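Local atomic coordinates of guanylate kinase (Stenotrophomonas maltophilia, PDB entry 6WCT), a protein that catalyses the ATP-dependent phosphorylation of GMP to GDP, a step thought to be essential for recycling GMP and, indirectly, cGMP. Residues G22-V27 and V115-D120. Sequence-based numbering, arbitrary orientation.
Sequences GTLYIV and VLLEID. With 5GP (guanosine-5'-monophosphate), chain E.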
loop_
_atom_site.group_PDB
_atom_site.type_symbol
_atom_site.label_atom_id
_atom_site.label_comp_id
_atom_site.label_asym_id
_atom_site.label_seq_id
_atom_site.Cartn_x
_atom_site.Cartn_y
_atom_site.Cartn_z
ATOM N N GLY A 22 1.746 -8.926 15.580
ATOM C CA GLY A 22 0.711 -8.516 14.655
ATOM C C GLY A 22 0.865 -7.082 14.196
ATOM O O GLY A 22 1.507 -6.257 14.845
ATOM N N THR A 23 0.280 -6.788 13.033
ATOM C CA THR A 23 0.261 -5.428 12.513
ATOM C C THR A 23 -0.979 -4.676 12.989
ATOM O O THR A 23 -2.085 -5.225 13.051
ATOM C CB THR A 23 0.320 -5.427 10.985
ATOM O OG1 THR A 23 1.432 -6.216 10.562
ATOM C CG2 THR A 23 0.465 -4.008 10.444
ATOM N N LEU A 24 -0.777 -3.406 13.315
ATOM C CA LEU A 24 -1.825 -2.522 13.795
ATOM C C LEU A 24 -2.286 -1.625 12.658
ATOM O O LEU A 24 -1.465 -0.988 11.990
ATOM C CB LEU A 24 -1.324 -1.690 14.974
ATOM C CG LEU A 24 -2.350 -0.892 15.773
ATOM C CD1 LEU A 24 -3.507 -1.806 16.233
ATOM C CD2 LEU A 24 -1.666 -0.259 16.980
ATOM N N TYR A 25 -3.584 -1.623 12.413
ATOM C CA TYR A 25 -4.224 -0.847 11.357
ATOM C C TYR A 25 -5.135 0.193 11.980
ATOM O O TYR A 25 -5.794 -0.082 12.987
ATOM C CB TYR A 25 -5.044 -1.751 10.432
ATOM C CG TYR A 25 -4.208 -2.776 9.714
ATOM C CD1 TYR A 25 -3.572 -2.466 8.519
ATOM C CD2 TYR A 25 -3.997 -4.034 10.260
ATOM C CE1 TYR A 25 -2.802 -3.397 7.857
ATOM C CE2 TYR A 25 -3.213 -4.969 9.608
ATOM C CZ TYR A 25 -2.622 -4.644 8.405
ATOM O OH TYR A 25 -1.827 -5.559 7.748
ATOM N N ILE A 26 -5.146 1.399 11.407
ATOM C CA ILE A 26 -6.101 2.429 11.797
ATOM C C ILE A 26 -6.875 2.846 10.560
ATOM O O ILE A 26 -6.271 3.168 9.532
ATOM C CB ILE A 26 -5.426 3.660 12.431
ATOM C CG1 ILE A 26 -4.639 3.270 13.673
ATOM C CG2 ILE A 26 -6.482 4.702 12.808
ATOM C CD1 ILE A 26 -4.011 4.463 14.373
ATOM N N VAL A 27 -8.201 2.840 10.659
ATOM C CA VAL A 27 -9.066 3.381 9.614
ATOM C C VAL A 27 -9.892 4.488 10.266
ATOM O O VAL A 27 -10.685 4.224 11.181
ATOM C CB VAL A 27 -9.985 2.323 8.980
ATOM C CG1 VAL A 27 -10.855 2.982 7.922
ATOM C CG2 VAL A 27 -9.195 1.173 8.408
ATOM N N VAL A 115 -4.749 -6.229 14.355
ATOM C CA VAL A 115 -5.832 -5.488 14.985
ATOM C C VAL A 115 -6.084 -4.221 14.189
ATOM O O VAL A 115 -5.142 -3.538 13.766
ATOM C CB VAL A 115 -5.525 -5.147 16.460
ATOM C CG1 VAL A 115 -6.686 -4.362 17.072
ATOM C CG2 VAL A 115 -5.288 -6.404 17.249
ATOM N N LEU A 116 -7.355 -3.927 13.969
ATOM C CA LEU A 116 -7.800 -2.720 13.292
ATOM C C LEU A 116 -8.552 -1.841 14.289
ATOM O O LEU A 116 -9.445 -2.326 14.986
ATOM C CB LEU A 116 -8.674 -3.080 12.095
ATOM C CG LEU A 116 -9.160 -1.970 11.171
ATOM C CD1 LEU A 116 -9.607 -2.566 9.875
ATOM C CD2 LEU A 116 -10.327 -1.198 11.801
ATOM N N LEU A 117 -8.159 -0.569 14.387
ATOM C CA LEU A 117 -8.810 0.420 15.245
ATOM C C LEU A 117 -9.552 1.441 14.389
ATOM O O LEU A 117 -8.982 1.968 13.431
ATOM C CB LEU A 117 -7.784 1.148 16.122
ATOM C CG LEU A 117 -6.808 0.310 16.951
ATOM C CD1 LEU A 117 -5.821 1.179 17.745
ATOM C CD2 LEU A 117 -7.556 -0.689 17.880
ATOM N N GLU A 118 -10.788 1.779 14.778
ATOM C CA GLU A 118 -11.574 2.825 14.121
ATOM C C GLU A 118 -11.606 3.998 15.087
ATOM O O GLU A 118 -12.451 4.054 15.982
ATOM C CB GLU A 118 -12.982 2.344 13.783
ATOM C CG GLU A 118 -12.973 1.173 12.845
ATOM C CD GLU A 118 -14.379 0.702 12.441
ATOM O OE1 GLU A 118 -14.535 -0.498 12.192
ATOM O OE2 GLU A 118 -15.321 1.514 12.402
ATOM N N ILE A 119 -10.655 4.928 14.934
ATOM C CA ILE A 119 -10.477 5.987 15.922
ATOM C C ILE A 119 -10.201 7.319 15.243
ATOM O O ILE A 119 -9.829 7.378 14.073
ATOM C CB ILE A 119 -9.340 5.637 16.896
ATOM C CG1 ILE A 119 -8.025 5.573 16.126
ATOM C CG2 ILE A 119 -9.660 4.280 17.625
ATOM C CD1 ILE A 119 -6.818 5.179 16.991
ATOM N N ASP A 120 -10.340 8.398 16.009
ATOM C CA ASP A 120 -10.210 9.725 15.429
ATOM C C ASP A 120 -8.732 10.089 15.295
ATOM O O ASP A 120 -7.834 9.284 15.575
ATOM C CB ASP A 120 -10.959 10.759 16.269
ATOM C CG ASP A 120 -10.133 11.276 17.439
ATOM O OD1 ASP A 120 -9.450 10.450 18.074
ATOM O OD2 ASP A 120 -10.142 12.508 17.706
HETATM P P 5GP E . -19.175 8.583 16.776
HETATM O O1P 5GP E . -19.479 7.108 16.863
HETATM O O2P 5GP E . -20.024 9.363 15.773
HETATM O O3P 5GP E . -19.187 9.307 18.100
HETATM O "O5'" 5GP E . -17.674 8.724 16.319
HETATM C "C5'" 5GP E . -16.973 9.935 16.517
HETATM C "C4'" 5GP E . -15.517 9.740 16.222
HETATM O "O4'" 5GP E . -14.899 9.044 17.336
HETATM C "C3'" 5GP E . -15.233 8.880 14.976
HETATM O "O3'" 5GP E . -14.173 9.451 14.220
HETATM C "C2'" 5GP E . -14.731 7.571 15.567
HETATM O "O2'" 5GP E . -13.853 6.843 14.737
HETATM C "C1'" 5GP E . -14.038 8.069 16.820
HETATM N N9 5GP E . -13.813 7.035 17.816
HETATM C C8 5GP E . -14.514 5.864 17.945
HETATM N N7 5GP E . -13.972 5.029 18.791
HETATM C C5 5GP E . -12.852 5.698 19.260
HETATM C C6 5GP E . -11.845 5.287 20.150
HETATM O O6 5GP E . -11.768 4.198 20.714
HETATM N N1 5GP E . -10.863 6.250 20.315
HETATM C C2 5GP E . -10.848 7.472 19.688
HETATM N N2 5GP E . -9.807 8.276 19.939
HETATM N N3 5GP E . -11.797 7.870 18.847
HETATM C C4 5GP E . -12.754 6.942 18.675
#
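Y25 and I26 pair in parallel with L116 and L117 at the buried middle of the five-stranded parallel sheet, where strand 24-28 lies between strands 114-117 and 135-140. Four backbone hydrogen bonds join the segments: V115 N to T23 O, Y25 N to V115 O, L117 N to Y25 O and V27 N to L117 O. On one face, with CG anti to the backbone N (chi1 -169°) and chi2 near 53°, L24 swings CD1 over to the partner strand, 3.9 Å from V115 CB. This is the core of a P-loop NTPase fold: strand 24-28 runs into the Walker A loop, and strand 114-117 delivers E118, I119 and D120 to the GMP pocket. Further along the face of L24, I26 CG2 meets I119 CG1 at 3.8 Å, the two side chains crossing at a slant against helix 121-130, where both also touch V127. The other face carries Y25 CB against L116 CG, and V27 CG2 4.0 Å from L116 CD1, near helix 35-45. In the pocket I119 CG2 packs 3.5 Å from C6 of the guanine, while D120 OD1 accepts hydrogen bonds from the guanine N2 (2.9 Å, 158° at the hydrogen) and from G123 N, the latter capping helix 121-130.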